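Local coordinates for protein benzoylformate decarboxylase (Mycobacterium smegmatis, PDB 4Q9D) that belongs to the thiamine pyrophosphate-dependent enzyme family, holds a magnesium ion in its C-terminal domain and assembles from four chains, at residues I221-A224 / E225-A229; T381-D384 / L385-W388. One frame throughout, in Å; residues are numbered along the deposited sequence. Where two conformers were deposited one is given.

Interaction 1: residues I221-A224 / E225-A229; sequences IEFA and EKLGA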
# COMPACT_ATOMS: atom_id res chain seq x y z
N ILE B 221 -26.44 -11.41 -30.42
CA ILE B 221 -27.18 -11.27 -31.68
C ILE B 221 -28.65 -11.65 -31.51
O ILE B 221 -29.55 -10.93 -31.93
CB ILE B 221 -26.55 -12.15 -32.76
CG1 ILE B 221 -25.23 -11.54 -33.23
CG2 ILE B 221 -27.54 -12.33 -33.95
CD1 ILE B 221 -24.40 -12.53 -34.05
N GLU B 222 -28.89 -12.79 -30.87
CA GLU B 222 -30.24 -13.26 -30.65
C GLU B 222 -31.06 -12.26 -29.82
O GLU B 222 -32.21 -11.96 -30.15
CB GLU B 222 -30.22 -14.64 -29.97
CG GLU B 222 -31.61 -15.25 -29.81
CD GLU B 222 -31.59 -16.57 -29.05
OE1 GLU B 222 -30.61 -16.84 -28.32
OE2 GLU B 222 -32.56 -17.34 -29.19
N PHE B 223 -30.46 -11.73 -28.77
CA PHE B 223 -31.14 -10.69 -28.00
C PHE B 223 -31.37 -9.42 -28.82
O PHE B 223 -32.43 -8.82 -28.78
CB PHE B 223 -30.39 -10.35 -26.70
CG PHE B 223 -31.07 -9.27 -25.90
CD1 PHE B 223 -32.23 -9.54 -25.19
CD2 PHE B 223 -30.55 -8.00 -25.85
CE1 PHE B 223 -32.87 -8.55 -24.46
CE2 PHE B 223 -31.16 -7.02 -25.11
CZ PHE B 223 -32.34 -7.29 -24.43
N ALA B 224 -30.34 -8.99 -29.53
CA ALA B 224 -30.42 -7.73 -30.25
C ALA B 224 -31.52 -7.83 -31.32
O ALA B 224 -32.27 -6.88 -31.54
CB ALA B 224 -29.08 -7.39 -30.90
N GLU B 225 -31.61 -8.99 -31.96
CA GLU B 225 -32.61 -9.19 -33.03
C GLU B 225 -34.05 -9.22 -32.51
O GLU B 225 -34.94 -8.61 -33.09
CB GLU B 225 -32.29 -10.42 -33.87
CG GLU B 225 -31.08 -10.20 -34.78
CD GLU B 225 -30.78 -11.43 -35.63
OE1 GLU B 225 -31.46 -12.44 -35.41
OE2 GLU B 225 -29.86 -11.38 -36.49
N LYS B 226 -34.28 -9.87 -31.37
CA LYS B 226 -35.58 -9.78 -30.73
C LYS B 226 -35.93 -8.36 -30.30
O LYS B 226 -37.06 -7.91 -30.51
CB LYS B 226 -35.67 -10.70 -29.52
CG LYS B 226 -37.07 -10.70 -28.91
CD LYS B 226 -37.19 -11.90 -27.97
CE LYS B 226 -38.59 -11.96 -27.33
NZ LYS B 226 -38.72 -13.20 -26.52
N LEU B 227 -35.01 -7.67 -29.66
CA LEU B 227 -35.32 -6.32 -29.19
C LEU B 227 -35.56 -5.34 -30.36
O LEU B 227 -36.40 -4.46 -30.27
CB LEU B 227 -34.21 -5.81 -28.29
CG LEU B 227 -34.39 -4.39 -27.76
CD1 LEU B 227 -35.67 -4.32 -26.93
CD2 LEU B 227 -33.16 -3.95 -26.95
N GLY B 228 -34.81 -5.51 -31.45
CA GLY B 228 -35.00 -4.69 -32.64
C GLY B 228 -34.44 -3.28 -32.53
O GLY B 228 -34.73 -2.42 -33.37
N ALA B 229 -33.64 -3.03 -31.49
CA ALA B 229 -33.10 -1.68 -31.27
C ALA B 229 -31.75 -1.50 -31.97
O ALA B 229 -31.09 -2.48 -32.32
CB ALA B 229 -32.97 -1.39 -29.75
O HOH W 1 -31.48 -4.52 -30.36
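Glu225 and Ile221 lie side by side, one helical turn apart near the end of helix 217-227, in the central domain of this thiamine pyrophosphate enzyme. Their backbones are joined first: Glu225 N donates to Ile221 O at 2.8 Å. The glutamate side chain then runs back along the helix surface, its CB 3.4 Å from Ile221 O and its CG 3.3 Å from the same oxygen. CG stands beside the backbone N (chi1 -73°), and from there the extended chain carries the carboxylate alongside the CG2 branch of Ile221. CD meets Ile221 CG2 at 3.8 Å, and OE2 comes within 3.6 Å of that methyl; OE1 is the farther oxygen. This is van der Waals contact; the polar partner of OE2 is His246 NE2.

On another side of the helix Phe223 and Leu227 also point the same way, with CE2 of the ring 4.1 Å from CD2 of the leucine in an oblique approach. Phe223 packs on Leu205 of strand 203-207 and on Leu322 and Leu325 of helix 318-328, and Leu227 on Pro203.

The helix stops at Gly228, a C-terminal glycine whose positive phi of 76° takes the chain into a left-handed conformation. Ala224 O still accepts from Gly228 N at 2.9 Å, and a water donates to it at 2.8 Å. That same water donates to Ala229 O, bridging the last turn to the departing chain.

The Phe223-Leu227 side is thus apolar, with Lys226 NZ adding a hydrogen bond to Thr326 O of helix 318-328. The Glu225 carboxylate lies against a methyl while His246 fixes its polar end, and its negative charge would probably favour a protonated imidazole there.

Interaction 2: residues T381-D384 / L385-W388; sequences TMLD and LFTW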
# COMPACT_ATOMS: atom_id res chain seq x y z
N THR B 381 -5.59 6.03 -36.98
CA THR B 381 -6.32 5.38 -38.07
C THR B 381 -7.56 4.56 -37.68
O THR B 381 -8.00 3.68 -38.42
CB THR B 381 -5.38 4.56 -39.00
OG1 THR B 381 -4.91 3.41 -38.32
CG2 THR B 381 -4.19 5.42 -39.44
N MET B 382 -8.14 4.85 -36.52
CA MET B 382 -9.35 4.14 -36.11
C MET B 382 -10.50 4.28 -37.13
O MET B 382 -11.24 3.33 -37.39
CB MET B 382 -9.81 4.59 -34.72
CG MET B 382 -8.99 3.97 -33.57
SD MET B 382 -9.18 2.18 -33.35
CE MET B 382 -10.88 1.99 -32.77
N LEU B 383 -10.64 5.47 -37.72
CA LEU B 383 -11.71 5.69 -38.70
C LEU B 383 -11.54 4.75 -39.89
O LEU B 383 -12.52 4.17 -40.36
CB LEU B 383 -11.75 7.15 -39.19
CG LEU B 383 -12.74 7.45 -40.34
CD1 LEU B 383 -14.17 7.02 -40.02
CD2 LEU B 383 -12.68 8.93 -40.77
N ASP B 384 -10.30 4.56 -40.33
CA ASP B 384 -10.00 3.68 -41.47
C ASP B 384 -10.31 2.22 -41.18
O ASP B 384 -10.77 1.49 -42.05
CB ASP B 384 -8.54 3.86 -41.90
CG ASP B 384 -8.21 5.33 -42.19
OD1 ASP B 384 -8.95 5.95 -42.99
OD2 ASP B 384 -7.28 5.88 -41.58
N LEU B 385 -10.02 1.79 -39.96
CA LEU B 385 -10.32 0.42 -39.57
C LEU B 385 -11.84 0.25 -39.58
O LEU B 385 -12.35 -0.74 -40.10
CB LEU B 385 -9.77 0.16 -38.15
CG LEU B 385 -10.42 -0.99 -37.37
CD1 LEU B 385 -9.75 -2.28 -37.74
CD2 LEU B 385 -10.33 -0.72 -35.85
N PHE B 386 -12.54 1.21 -38.99
CA PHE B 386 -13.99 1.16 -38.95
C PHE B 386 -14.59 1.11 -40.37
O PHE B 386 -15.49 0.31 -40.67
CB PHE B 386 -14.52 2.37 -38.15
CG PHE B 386 -16.02 2.55 -38.24
CD1 PHE B 386 -16.88 1.72 -37.53
CD2 PHE B 386 -16.57 3.55 -39.05
CE1 PHE B 386 -18.26 1.88 -37.62
CE2 PHE B 386 -17.95 3.72 -39.14
CZ PHE B 386 -18.79 2.87 -38.42
N THR B 387 -14.07 1.96 -41.25
CA THR B 387 -14.59 2.06 -42.62
C THR B 387 -14.35 0.80 -43.42
O THR B 387 -15.25 0.31 -44.09
CB THR B 387 -13.94 3.22 -43.35
OG1 THR B 387 -14.25 4.41 -42.64
CG2 THR B 387 -14.47 3.32 -44.80
N TRP B 388 -13.15 0.25 -43.33
CA TRP B 388 -12.76 -0.83 -44.24
C TRP B 388 -12.66 -2.23 -43.64
O TRP B 388 -12.69 -3.21 -44.38
CB TRP B 388 -11.44 -0.47 -44.91
CG TRP B 388 -11.55 0.71 -45.86
CD1 TRP B 388 -11.04 1.97 -45.69
CD2 TRP B 388 -12.23 0.72 -47.13
NE1 TRP B 388 -11.35 2.76 -46.78
CE2 TRP B 388 -12.08 2.02 -47.67
CE3 TRP B 388 -12.94 -0.24 -47.86
CZ2 TRP B 388 -12.63 2.38 -48.91
CZ3 TRP B 388 -13.49 0.12 -49.09
CH2 TRP B 388 -13.32 1.42 -49.60
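Leu383 O is gripped twice by Thr387, by its amide N at 2.8 Å and by its hydroxyl OG1 at 2.9 Å. The amide arrives only slightly tilted from the carbonyl plane. The hydroxyl, donating its proton, comes from above, 41° out of that plane and not on a lone pair. It gets there because OG1 sits beside the threonine's own backbone N (chi1 -60°), folding back over the preceding turn. The same fold brings OG1 within 3.7 Å of Leu383 CD1, where the two side chains cross. The CD1 methyl also lies 4.3 Å from Phe386 CD2, and the phenyl ring turns an edge to Leu383 O.

One residue on, Trp388 N donates to Asp384 O at 3.0 Å. The indole edge follows, with CD1 3.7 Å from that oxygen, while Thr387 CG2 rests over one indole face, offset toward the rim. At the start of the helix, Leu385 N reaches Thr381 O at 3.2 Å; Thr381 holds the N-cap position without a capping bond from its side chain.

Helix 382-388 is the crossover of a beta-alpha-beta unit between parallel strands 373-377 and 397-399. Leu385 packs onto Val374 and Met376 of the first strand, while Asp384 OD2 and Trp388 NE1 hydrogen-bond Ser357 and Asn358 at the start of helix 357-367. Phe386 instead reaches Tyr249 and Pro252 of strand 249-252, with Arg343 in a cation-pi contact.

In the fold
Both interactions are local contacts along one helix, interaction 1 running on past its end, but they belong to different domains: interaction 1 to the central one, interaction 2 to the C-terminal TPP-binding one. Their centres are 26 Å apart and they do not touch. Each is partly buried, with apolar residues against a sheet. Interaction 1 covers a closing turn, where the helix ends at a glycine and a water bridges the turn; interaction 2 spans a whole short helix, the side chain of Thr381 about 8 Å from the magnesium ion. In interaction 1 the Glu225 carboxylate bonds outward to His246, whereas in interaction 2 the Thr387 hydroxyl turns back onto its own helix. Residues 242-252 touch both.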